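Local structure of Ketoacyl_synth_N domain-containing protein (Photorhabdus luminescens subsp. laumondii, 6SMO) at residues C[27-31]-C[304-310]; C[160-166]-C[362-366]; C[184-189]-C[313-319]; C[210-214]-C[281-285]; C[258-262]-C[289-293]. The protein probably takes part in 3-oxoacyl-[acyl-carrier-protein] synthase activity, as a ketoacyl-synthase-like chain assembled with a PKS ketosynthase chain and contributing to a pocket for a polyketide-like ligand. All blocks are in the same frame, centred on the assembly; numbering follows the deposited sequence.

Contact 1 (C[27-31]-C[304-310])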
# COMPACT_ATOMS: atom_id res chain seq x y z
N VAL C 27 11.87 10.01 28.45
CA VAL C 27 13.13 9.63 27.72
C VAL C 27 14.29 10.48 28.23
O VAL C 27 15.41 9.93 28.34
CB VAL C 27 12.98 9.72 26.19
CG1 VAL C 27 11.97 8.71 25.66
CG2 VAL C 27 12.64 11.12 25.70
N ILE C 28 14.06 11.77 28.53
CA ILE C 28 15.08 12.70 29.10
C ILE C 28 15.49 12.19 30.49
O ILE C 28 16.70 12.21 30.79
CB ILE C 28 14.56 14.16 29.14
CG1 ILE C 28 14.41 14.73 27.73
CG2 ILE C 28 15.46 15.03 30.00
CD1 ILE C 28 13.58 16.00 27.66
N GLN C 29 14.51 11.76 31.30
CA GLN C 29 14.73 11.22 32.67
C GLN C 29 15.59 9.95 32.59
O GLN C 29 16.49 9.79 33.44
CB GLN C 29 13.39 10.92 33.36
CG GLN C 29 13.52 10.66 34.85
CD GLN C 29 12.19 10.38 35.51
OE1 GLN C 29 11.32 9.73 34.94
NE2 GLN C 29 12.03 10.89 36.72
N LYS C 30 15.32 9.08 31.60
CA LYS C 30 16.04 7.79 31.40
C LYS C 30 17.40 8.05 30.74
O LYS C 30 18.32 7.23 30.96
CB LYS C 30 15.18 6.83 30.57
CG LYS C 30 13.98 6.25 31.30
CD LYS C 30 13.32 5.09 30.58
CE LYS C 30 12.25 4.42 31.42
NZ LYS C 30 11.60 3.31 30.69
N LEU C 31 17.54 9.13 29.96
CA LEU C 31 18.81 9.53 29.31
C LEU C 31 19.80 10.00 30.39
O LEU C 31 20.99 9.63 30.30
CB LEU C 31 18.55 10.64 28.28
CG LEU C 31 19.70 10.93 27.32
CD1 LEU C 31 19.84 9.82 26.28
CD2 LEU C 31 19.53 12.28 26.64
N ILE C 304 23.55 10.38 20.57
CA ILE C 304 22.47 10.09 21.55
C ILE C 304 21.62 8.93 21.01
O ILE C 304 21.00 9.10 19.94
CB ILE C 304 21.63 11.35 21.84
CG1 ILE C 304 22.41 12.34 22.72
CG2 ILE C 304 20.28 10.99 22.45
CD1 ILE C 304 21.82 13.73 22.77
N ASN C 305 21.61 7.80 21.72
CA ASN C 305 20.84 6.57 21.37
C ASN C 305 19.56 6.54 22.22
O ASN C 305 19.67 6.52 23.46
CB ASN C 305 21.68 5.31 21.59
CG ASN C 305 21.04 4.06 21.02
OD1 ASN C 305 19.97 4.12 20.41
ND2 ASN C 305 21.68 2.92 21.22
N LEU C 306 18.39 6.54 21.56
CA LEU C 306 17.05 6.51 22.22
C LEU C 306 16.44 5.11 22.14
O LEU C 306 15.33 4.93 22.70
CB LEU C 306 16.13 7.53 21.54
CG LEU C 306 16.61 8.98 21.52
CD1 LEU C 306 15.55 9.88 20.90
CD2 LEU C 306 16.98 9.48 22.91
N ARG C 307 17.11 4.15 21.50
CA ARG C 307 16.54 2.81 21.18
C ARG C 307 16.41 1.96 22.44
O ARG C 307 15.44 1.20 22.56
CB ARG C 307 17.37 2.10 20.11
CG ARG C 307 16.63 0.95 19.43
CD ARG C 307 15.37 1.36 18.69
NE ARG C 307 15.62 2.39 17.68
CZ ARG C 307 15.11 3.63 17.68
NH1 ARG C 307 15.44 4.45 16.70
NH2 ARG C 307 14.29 4.04 18.62
N PRO C 308 17.34 2.01 23.42
CA PRO C 308 17.17 1.27 24.67
C PRO C 308 15.91 1.68 25.46
O PRO C 308 15.35 0.84 26.13
CB PRO C 308 18.43 1.59 25.49
CG PRO C 308 19.44 2.04 24.45
CD PRO C 308 18.62 2.73 23.38
N TYR C 309 15.51 2.95 25.35
CA TYR C 309 14.39 3.57 26.11
C TYR C 309 13.08 3.42 25.33
O TYR C 309 12.06 3.05 25.95
CB TYR C 309 14.70 5.05 26.41
CG TYR C 309 16.10 5.31 26.90
CD1 TYR C 309 16.63 4.61 27.97
CD2 TYR C 309 16.90 6.27 26.30
CE1 TYR C 309 17.91 4.84 28.43
CE2 TYR C 309 18.19 6.52 26.75
CZ TYR C 309 18.70 5.80 27.82
OH TYR C 309 19.97 6.05 28.26
N LEU C 310 13.14 3.61 24.01
CA LEU C 310 11.95 3.57 23.12
C LEU C 310 11.67 2.18 22.56
O LEU C 310 10.56 1.97 22.10
CB LEU C 310 12.14 4.59 21.99
CG LEU C 310 12.13 6.06 22.42
CD1 LEU C 310 12.42 6.96 21.23
CD2 LEU C 310 10.80 6.43 23.04

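Contact 2 (C[160-166]-C[362-366])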
# COMPACT_ATOMS: atom_id res chain seq x y z
N VAL C 160 12.26 0.68 7.83
CA VAL C 160 12.40 2.09 7.34
C VAL C 160 11.15 2.53 6.56
O VAL C 160 11.28 3.43 5.72
CB VAL C 160 13.68 2.27 6.49
CG1 VAL C 160 14.93 2.02 7.31
CG2 VAL C 160 13.68 1.40 5.24
N ALA C 161 9.98 1.95 6.86
CA ALA C 161 8.69 2.27 6.19
C ALA C 161 8.28 3.71 6.52
O ALA C 161 8.03 4.49 5.58
CB ALA C 161 7.62 1.29 6.61
N GLY C 162 8.21 4.04 7.81
CA GLY C 162 7.81 5.37 8.32
C GLY C 162 8.84 6.44 8.00
O GLY C 162 8.45 7.61 7.82
N MET C 163 10.12 6.06 7.94
CA MET C 163 11.26 6.97 7.64
C MET C 163 11.14 7.47 6.20
O MET C 163 11.45 8.65 5.96
CB MET C 163 12.61 6.26 7.84
CG MET C 163 13.74 7.20 8.19
SD MET C 163 13.67 7.76 9.91
CE MET C 163 15.11 8.81 9.98
N GLN C 164 10.72 6.59 5.28
CA GLN C 164 10.46 6.92 3.85
C GLN C 164 9.18 7.76 3.74
O GLN C 164 9.15 8.69 2.91
CB GLN C 164 10.37 5.65 3.01
CG GLN C 164 11.72 4.98 2.78
CD GLN C 164 11.62 3.71 1.96
OE1 GLN C 164 10.58 3.07 1.88
NE2 GLN C 164 12.73 3.34 1.34
N ALA C 165 8.16 7.44 4.55
CA ALA C 165 6.83 8.09 4.56
C ALA C 165 6.97 9.60 4.76
O ALA C 165 6.31 10.36 4.02
CB ALA C 165 5.95 7.47 5.61
N ILE C 166 7.81 10.03 5.72
CA ILE C 166 8.04 11.47 6.05
C ILE C 166 8.81 12.12 4.90
O ILE C 166 8.44 13.24 4.50
CB ILE C 166 8.79 11.63 7.39
CG1 ILE C 166 8.06 10.96 8.56
CG2 ILE C 166 9.06 13.10 7.68
CD1 ILE C 166 8.94 10.69 9.76
N HIS C 362 19.07 -1.34 4.16
CA HIS C 362 18.66 0.04 3.81
C HIS C 362 19.57 1.04 4.53
O HIS C 362 20.28 0.62 5.46
CB HIS C 362 17.19 0.30 4.17
CG HIS C 362 16.21 -0.24 3.17
ND1 HIS C 362 15.77 -1.55 3.20
CD2 HIS C 362 15.59 0.35 2.13
CE1 HIS C 362 14.93 -1.74 2.21
NE2 HIS C 362 14.80 -0.59 1.54
N VAL C 363 19.58 2.30 4.08
CA VAL C 363 20.20 3.46 4.79
C VAL C 363 19.29 4.67 4.58
O VAL C 363 19.31 5.24 3.47
CB VAL C 363 21.64 3.74 4.31
CG1 VAL C 363 22.20 5.01 4.93
CG2 VAL C 363 22.58 2.57 4.57
N CYS C 364 18.53 5.04 5.61
CA CYS C 364 17.57 6.17 5.61
C CYS C 364 17.94 7.16 6.71
O CYS C 364 18.34 6.71 7.80
CB CYS C 364 16.14 5.68 5.79
SG CYS C 364 15.60 4.56 4.47
N ALA C 365 17.81 8.46 6.44
CA ALA C 365 18.11 9.55 7.40
C ALA C 365 17.28 10.80 7.06
O ALA C 365 17.08 11.08 5.86
CB ALA C 365 19.58 9.86 7.40
N LEU C 366 16.83 11.51 8.10
CA LEU C 366 16.07 12.79 8.01
C LEU C 366 16.85 13.89 8.74
O LEU C 366 17.50 13.57 9.76
CB LEU C 366 14.68 12.59 8.63
CG LEU C 366 13.68 11.82 7.77
CD1 LEU C 366 12.54 11.28 8.62
CD2 LEU C 366 13.14 12.68 6.64

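Contact 3 (C[184-189]-C[313-319])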
# COMPACT_ATOMS: atom_id res chain seq x y z
N GLY C 184 3.61 9.88 8.88
CA GLY C 184 3.93 9.14 10.12
C GLY C 184 3.88 7.64 9.93
O GLY C 184 3.98 7.18 8.77
N ALA C 185 3.71 6.90 11.03
CA ALA C 185 3.71 5.42 11.08
C ALA C 185 2.90 4.93 12.28
O ALA C 185 2.62 5.74 13.19
CB ALA C 185 5.13 4.92 11.12
N SER C 186 2.55 3.64 12.28
CA SER C 186 1.80 2.95 13.37
C SER C 186 2.05 1.44 13.29
O SER C 186 2.22 0.93 12.17
CB SER C 186 0.33 3.27 13.29
OG SER C 186 -0.37 2.65 14.36
N GLU C 187 2.02 0.78 14.45
CA GLU C 187 2.23 -0.69 14.54
C GLU C 187 1.48 -1.26 15.75
O GLU C 187 1.43 -0.60 16.79
CB GLU C 187 3.71 -1.00 14.77
CG GLU C 187 4.61 -0.77 13.58
CD GLU C 187 4.47 -1.73 12.42
OE1 GLU C 187 5.06 -1.47 11.38
OE2 GLU C 187 3.76 -2.72 12.56
N HIS C 188 0.90 -2.44 15.57
CA HIS C 188 0.27 -3.27 16.63
C HIS C 188 0.93 -4.66 16.61
O HIS C 188 0.75 -5.38 15.61
CB HIS C 188 -1.25 -3.35 16.42
CG HIS C 188 -1.95 -4.17 17.47
ND1 HIS C 188 -2.26 -3.66 18.71
CD2 HIS C 188 -2.38 -5.44 17.46
CE1 HIS C 188 -2.87 -4.59 19.42
NE2 HIS C 188 -2.95 -5.69 18.68
N LEU C 189 1.66 -5.01 17.68
CA LEU C 189 2.51 -6.23 17.76
C LEU C 189 1.98 -7.18 18.85
O LEU C 189 2.67 -8.19 19.12
CB LEU C 189 3.95 -5.81 18.07
CG LEU C 189 4.54 -4.73 17.16
CD1 LEU C 189 5.91 -4.30 17.66
CD2 LEU C 189 4.64 -5.22 15.72
N GLN C 313 10.31 -0.42 17.31
CA GLN C 313 8.88 -0.25 16.94
C GLN C 313 8.71 -0.44 15.43
O GLN C 313 7.61 -0.16 14.95
CB GLN C 313 8.39 1.13 17.35
CG GLN C 313 8.76 1.50 18.78
CD GLN C 313 8.22 2.86 19.15
OE1 GLN C 313 8.96 3.83 19.30
NE2 GLN C 313 6.92 2.94 19.28
N PHE C 314 9.76 -0.90 14.74
CA PHE C 314 9.72 -1.07 13.26
C PHE C 314 9.47 0.27 12.59
O PHE C 314 10.28 1.17 12.76
CB PHE C 314 8.83 -2.24 12.83
CG PHE C 314 9.24 -3.53 13.49
CD1 PHE C 314 10.23 -4.32 12.93
CD2 PHE C 314 8.68 -3.92 14.68
CE1 PHE C 314 10.63 -5.49 13.55
CE2 PHE C 314 9.07 -5.09 15.30
CZ PHE C 314 10.05 -5.87 14.73
N SER C 315 8.36 0.39 11.86
CA SER C 315 8.04 1.63 11.09
C SER C 315 7.93 2.85 12.00
O SER C 315 8.23 3.95 11.54
CB SER C 315 6.84 1.45 10.21
OG SER C 315 5.66 1.29 10.98
N VAL C 316 7.39 2.69 13.21
CA VAL C 316 7.28 3.83 14.17
C VAL C 316 8.68 4.31 14.56
O VAL C 316 8.84 5.52 14.79
CB VAL C 316 6.39 3.48 15.37
CG1 VAL C 316 6.08 4.70 16.22
CG2 VAL C 316 5.10 2.82 14.93
N SER C 317 9.63 3.39 14.71
CA SER C 317 11.03 3.77 15.05
C SER C 317 11.58 4.70 13.96
O SER C 317 11.44 4.38 12.78
CB SER C 317 11.89 2.57 15.23
OG SER C 317 11.54 1.89 16.41
N GLY C 318 12.24 5.77 14.37
CA GLY C 318 12.73 6.78 13.41
C GLY C 318 11.73 7.91 13.24
O GLY C 318 12.16 9.07 13.14
N VAL C 319 10.43 7.58 13.20
CA VAL C 319 9.30 8.56 13.10
C VAL C 319 9.10 9.21 14.48
O VAL C 319 9.04 10.45 14.53
CB VAL C 319 8.01 7.89 12.59
CG1 VAL C 319 6.84 8.87 12.57
CG2 VAL C 319 8.20 7.27 11.21

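Contact 4 (C[210-214]-C[281-285])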
# COMPACT_ATOMS: atom_id res chain seq x y z
N PHE C 210 24.95 -5.40 8.35
CA PHE C 210 25.31 -4.57 9.53
C PHE C 210 26.00 -5.42 10.60
O PHE C 210 27.11 -5.03 11.04
CB PHE C 210 24.07 -3.83 10.05
CG PHE C 210 23.61 -2.73 9.13
CD1 PHE C 210 24.34 -1.56 9.01
CD2 PHE C 210 22.46 -2.87 8.37
CE1 PHE C 210 23.93 -0.55 8.16
CE2 PHE C 210 22.05 -1.86 7.51
CZ PHE C 210 22.78 -0.70 7.41
N GLY C 211 25.39 -6.53 11.02
CA GLY C 211 25.96 -7.48 12.00
C GLY C 211 24.96 -7.88 13.07
O GLY C 211 23.76 -7.99 12.75
N GLU C 212 25.45 -8.11 14.30
CA GLU C 212 24.66 -8.65 15.44
C GLU C 212 23.79 -7.54 16.04
O GLU C 212 24.18 -6.36 15.95
CB GLU C 212 25.59 -9.23 16.50
CG GLU C 212 26.32 -10.49 16.05
CD GLU C 212 25.42 -11.69 15.85
OE1 GLU C 212 25.57 -12.37 14.81
OE2 GLU C 212 24.57 -11.96 16.72
N LYS C 213 22.65 -7.92 16.62
CA LYS C 213 21.67 -7.01 17.28
C LYS C 213 22.06 -6.79 18.74
O LYS C 213 22.66 -7.70 19.34
CB LYS C 213 20.25 -7.60 17.22
CG LYS C 213 19.59 -7.62 15.85
CD LYS C 213 18.18 -8.16 15.88
CE LYS C 213 17.49 -8.11 14.53
NZ LYS C 213 17.08 -6.74 14.17
N GLN C 214 21.73 -5.61 19.28
CA GLN C 214 21.83 -5.29 20.73
C GLN C 214 20.65 -5.94 21.46
O GLN C 214 19.59 -6.13 20.86
CB GLN C 214 21.83 -3.78 20.97
CG GLN C 214 23.11 -3.09 20.50
CD GLN C 214 23.13 -1.62 20.85
OE1 GLN C 214 22.45 -1.16 21.77
NE2 GLN C 214 23.91 -0.86 20.10
N GLY C 281 20.37 2.34 16.67
CA GLY C 281 20.51 1.75 18.02
C GLY C 281 20.04 0.31 18.08
O GLY C 281 19.82 -0.18 19.21
N ILE C 282 19.91 -0.36 16.93
CA ILE C 282 19.50 -1.80 16.83
C ILE C 282 20.76 -2.67 16.90
O ILE C 282 20.79 -3.61 17.72
CB ILE C 282 18.69 -2.07 15.55
CG1 ILE C 282 17.42 -1.21 15.47
CG2 ILE C 282 18.37 -3.55 15.40
CD1 ILE C 282 16.39 -1.52 16.54
N TYR C 283 21.76 -2.36 16.06
CA TYR C 283 22.96 -3.20 15.81
C TYR C 283 24.18 -2.62 16.53
O TYR C 283 24.24 -1.39 16.75
CB TYR C 283 23.19 -3.35 14.30
CG TYR C 283 22.01 -3.92 13.56
CD1 TYR C 283 21.81 -5.29 13.48
CD2 TYR C 283 21.07 -3.10 12.96
CE1 TYR C 283 20.72 -5.83 12.82
CE2 TYR C 283 19.98 -3.62 12.28
CZ TYR C 283 19.80 -4.99 12.21
OH TYR C 283 18.72 -5.51 11.55
N ASP C 284 25.14 -3.49 16.87
CA ASP C 284 26.32 -3.20 17.73
C ASP C 284 27.33 -2.32 16.97
O ASP C 284 27.87 -1.39 17.59
CB ASP C 284 27.00 -4.49 18.19
CG ASP C 284 26.13 -5.38 19.07
OD1 ASP C 284 24.90 -5.18 19.07
OD2 ASP C 284 26.70 -6.25 19.75
N ASP C 285 27.56 -2.62 15.69
CA ASP C 285 28.70 -2.08 14.90
C ASP C 285 28.41 -0.66 14.39
O ASP C 285 29.35 -0.04 13.86
CB ASP C 285 29.03 -3.00 13.72
CG ASP C 285 29.50 -4.39 14.13
OD1 ASP C 285 30.12 -4.51 15.21
OD2 ASP C 285 29.24 -5.34 13.37

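Contact 5 (C[258-262]-C[289-293])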
# COMPACT_ATOMS: atom_id res chain seq x y z
N ARG C 258 28.17 -0.34 2.22
CA ARG C 258 27.57 0.08 3.52
C ARG C 258 28.27 1.34 4.04
O ARG C 258 27.57 2.33 4.33
CB ARG C 258 27.66 -1.07 4.53
CG ARG C 258 27.08 -0.75 5.91
CD ARG C 258 27.48 -1.80 6.94
NE ARG C 258 28.93 -1.89 7.09
CZ ARG C 258 29.57 -2.84 7.76
NH1 ARG C 258 30.89 -2.81 7.83
NH2 ARG C 258 28.91 -3.82 8.35
N ASN C 259 29.60 1.29 4.15
CA ASN C 259 30.44 2.38 4.72
C ASN C 259 30.41 3.60 3.79
O ASN C 259 30.46 4.73 4.32
CB ASN C 259 31.88 1.91 4.97
CG ASN C 259 32.00 0.93 6.12
OD1 ASN C 259 31.03 0.28 6.49
ND2 ASN C 259 33.19 0.81 6.68
N ASN C 260 30.34 3.38 2.48
CA ASN C 260 30.26 4.45 1.45
C ASN C 260 28.91 5.17 1.54
O ASN C 260 28.88 6.39 1.29
CB ASN C 260 30.49 3.90 0.03
CG ASN C 260 31.88 3.32 -0.16
OD1 ASN C 260 32.02 2.18 -0.59
ND2 ASN C 260 32.90 4.09 0.14
N THR C 261 27.84 4.45 1.88
CA THR C 261 26.45 4.97 1.97
C THR C 261 26.30 5.91 3.17
O THR C 261 25.51 6.86 3.07
CB THR C 261 25.42 3.83 2.04
OG1 THR C 261 25.78 2.83 1.07
CG2 THR C 261 24.01 4.29 1.78
N LEU C 262 27.03 5.65 4.26
CA LEU C 262 26.98 6.45 5.52
C LEU C 262 27.50 7.87 5.28
O LEU C 262 27.11 8.77 6.05
CB LEU C 262 27.79 5.74 6.61
CG LEU C 262 27.18 4.46 7.17
CD1 LEU C 262 28.21 3.67 7.96
CD2 LEU C 262 25.97 4.77 8.05
N ILE C 289 31.21 2.26 12.50
CA ILE C 289 31.18 2.50 11.02
C ILE C 289 30.69 3.93 10.73
O ILE C 289 31.22 4.53 9.77
CB ILE C 289 30.36 1.43 10.28
CG1 ILE C 289 28.89 1.39 10.71
CG2 ILE C 289 31.03 0.07 10.40
CD1 ILE C 289 28.02 0.49 9.87
N THR C 290 29.72 4.44 11.50
CA THR C 290 29.10 5.78 11.27
C THR C 290 30.08 6.88 11.70
O THR C 290 30.17 7.89 10.97
CB THR C 290 27.76 5.92 12.00
OG1 THR C 290 27.01 4.71 11.83
CG2 THR C 290 26.94 7.09 11.51
N SER C 291 30.78 6.70 12.83
CA SER C 291 31.79 7.65 13.37
C SER C 291 32.99 7.75 12.42
O SER C 291 33.56 8.86 12.32
CB SER C 291 32.22 7.24 14.76
OG SER C 291 31.12 7.24 15.65
N LYS C 292 33.35 6.64 11.77
CA LYS C 292 34.48 6.57 10.81
C LYS C 292 34.12 7.35 9.54
O LYS C 292 35.02 8.01 8.97
CB LYS C 292 34.83 5.11 10.49
CG LYS C 292 36.24 4.87 9.97
CD LYS C 292 36.37 4.92 8.47
CE LYS C 292 37.78 4.66 7.99
NZ LYS C 292 37.93 4.90 6.54
N ALA C 293 32.85 7.28 9.11
CA ALA C 293 32.30 8.01 7.95
C ALA C 293 32.32 9.52 8.23
O ALA C 293 32.60 10.29 7.28
CB ALA C 293 30.91 7.53 7.64

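Contact 1 (C[27-31]-C[304-310])
Tyr-309 reaches out from the short helix 307-310 to helix 27-31 and lies under Lys-30 and beside Leu-31. From its CB the side chain leaves with CG turned anti to the carbonyl carbon (chi1 -45°), which carries the ring toward the other helix. Tyr-309 CD1 is 3.7 Å from Lys-30 CB. Lys-30 CB is 4.1 Å from the Tyr-309 ring centroid and 26° off the ring normal, the geometry of a CH-pi contact over the face. Farther out, CE1 meets the carbonyl O of Lys-30, while on the other flank Tyr-309 CE2 is 3.7 Å from Leu-31 CD1. At the tip, Tyr-309 OH ends 3.8 Å from Leu-31 CA and 3.4 Å from Lys-30 O. Pro-308 CB lies over the rim of the opposite face. In the thiolase fold of ketoacyl synthases this joins helix 20-31, which follows strand 5-13 of the N-terminal half, to the segment leaving strand 302-304 of the C-terminal half. Leu-31 CD1 extends the apolar patch to Ile-304 CG2, 4.0 Å away, and the two side chains cross at about a right angle. At the other end Val-27 CG1 packs on Leu-310 CD2 at 3.7 Å, and Val-27 also reaches Leu-324 of helix 319-329. The turn into helix 307-310 is capped by Asn-305, whose OD1 accepts from Arg-307 N at 3.1 Å, the donor standing 50° out of the carbonyl plane.

Contact 2 (C[160-166]-C[362-366])
Helix 161-166 lies over strand 362-366 with axes 8.5 Å apart at closest approach and directions differing by 47°, Met-163 sitting above Cys-364. Helix 161-175 is one of the two buried central helices of the thiolase fold, and here it packs on the C-terminal sheet; helix 319-329, the other one, touches it through Ile-166 and Val-319. Alternate strand residues, His-362, Cys-364 and Leu-366, send their CB toward the helix. Met-163 has CG anti to its own N (chi1 -153°) and then bends at chi2, a shape that brings CG to 3.7 Å from Cys-364 CB and CE to 3.8 Å from Leu-366 CD1. Leu-366 CD1 also meets Ile-166 CD1 at 3.8 Å. At the start of the helix Val-160, in the N-cap position, lays CB against Cys-364 SG (3.6 Å). The polar flank faces the partner subunit: His-362 NE2 and Gln-164 NE2 both hydrogen-bond to the carbonyl O of Val-184 in the chain of the PKS_KS domain-containing protein. Val-160 CG2 rests over one face of the His-362 imidazole, 4.0 Å from its centroid and 25° off the normal.

Contact 3 (C[184-189]-C[313-319])
Ala-185, Val-316 and Val-319 form the apolar centre, with Ala-185 CB directed at the loop and 3.9 Å from Val-319 CG2. In the thiolase fold this is where strand 180-187 of the N-terminal sheet receives the start of helix 319-329, one of the two buried central helices; Gly-318 holds the N-cap position. The second methyl of Val-319, CG1, is anti to its backbone N (chi1 176°) and lies over the bare backbone of Gly-184, 3.8 Å from its CA. Val-316 CG2 takes the next place along the strand and sits 3.7 Å from Ser-186 CA, next to the peptide leading to Glu-187. Both valines also touch Ala-223 of the neighbouring strand 218-229. Farther out, Leu-189 CD1 approaches the edge of the Phe-314 ring near its plane, at CE2, and Phe-314 continues to Tyr-162 in the chain of the PKS_KS domain-containing protein. On the polar side the bent chain of Glu-187 (chi2 -70°) brings OE1 to 2.9 Å from Ser-315 OG. The single proton of that hydroxyl could serve OE1 or the carbonyl O of Gly-101, whereas OE1 also accepts from Cys-103 N. The loop is tied within itself where Gln-313 N donates to Ser-317 OG at 2.8 Å, with an N-H...O angle of 154°.

Contact 4 (C[210-214]-C[281-285])
Gly-281 opens the segment, its carbonyl O merely packing near the Gln-214 side chain. Ile-282 follows, and its O accepts from Gln-214 N at 2.7 Å in an almost straight bond, 176° at the hydrogen. Tyr-283 faces Lys-213 as a single antiparallel bridge, a non-hydrogen-bonded pair with CA atoms 4.3 Å apart; the flanking residues make the backbone bonds. Tyr-283 O takes a weak hydrogen bond from Gln-214 NE2 at 3.4 Å. The tyrosine ring lies between two aliphatic groups: Phe-210 CB is above one face and Ile-282 CG2 above the opposite one. Lys-213 runs alongside the ring in the same direction, with CG 3.7 Å from Tyr-283 CE1, and then bends at chi4 (-75°) to give Tyr-283 OH a weak hydrogen bond from NZ. That hydroxyl also hydrogen-bonds to Asn-359 OD1. The rings of Phe-210 and Tyr-283 are near parallel, at 23°, yet slid so far, centroids 5.8 Å apart, that they barely overlap. Asp-284 N closes the bridge by donating to Glu-212 O at 3.2 Å. Asp-285 OD2 stops 3.2 Å from Phe-210 O, both acceptors and not hydrogen-bonded. This bridge joins two loops: 210-214 lies between helix 192-204 and strand 218-229, while 281-285 leads from strand 275-278 into helix 286-296, and Phe-210 stacks on Phe-357 just after strand 351-356.

Contact 5 (C[258-262]-C[289-293])
Two helices on the C-terminal half of the fold, 255-261 and 286-296, pack here through Leu-262 on one side and Ile-289 and Ala-293, one turn apart on the second helix, on the other. Leu-262 CD1 enters beside Ile-289 and lies 3.6 Å from its CG1, the two side chains crossing at about a right angle. One turn on, Leu-262 CB meets Ala-293 CB at 3.7 Å, and the CA atoms of Leu-262 and Ala-293 are 6.1 Å apart. Ile-289 places CG1 between its own N and carbonyl carbon (chi1 61°), and each of its branches meets the polar pair on the first helix. Ile-289 CD1, carried on CG1, lies over one face of the Arg-258 guanidinium, 3.8 Å from Arg-258 NE. The other branch, Ile-289 CG2, sits beside Asn-259 OD1 at 3.9 Å. Hydrogen bonds to Asn-259 OD1 fix the rotation of the guanidinium: Arg-258 NE donates to Asn-259 OD1 at 3.1 Å, the acceptor lying in the guanidinium plane, and NH1 adds a weak second bond to the same oxygen. Leu-262 and Thr-290 also both touch Gln-355 of strand 351-356. Helix 286-296 connects the parallel strands 275-278 and 302-304, so this is the packing of a beta-alpha-beta crossover helix against an adjacent short helix.

How the contacts relate
Contacts 2 and 3 are the buried core: they touch each other, their centres 11 Å apart, and they bring in the two central helices of the fold, one against each half of the sheet. Both also reach the partner ketosynthase chain. Contacts 1 and 4 lie farther out and are partly buried. The capping turn of contact 1, Asn-305 and Arg-307, abuts Gly-281 and Ile-282 of contact 4, whose chemistry is that of a backbone bridge. Contact 5, 23 Å from the chain's centre, is nevertheless buried, and accordingly rests on apolar carbons with an Arg-Asn pair at its rim; Phe-210 of contact 4 touches it at Arg-258 and Ile-289.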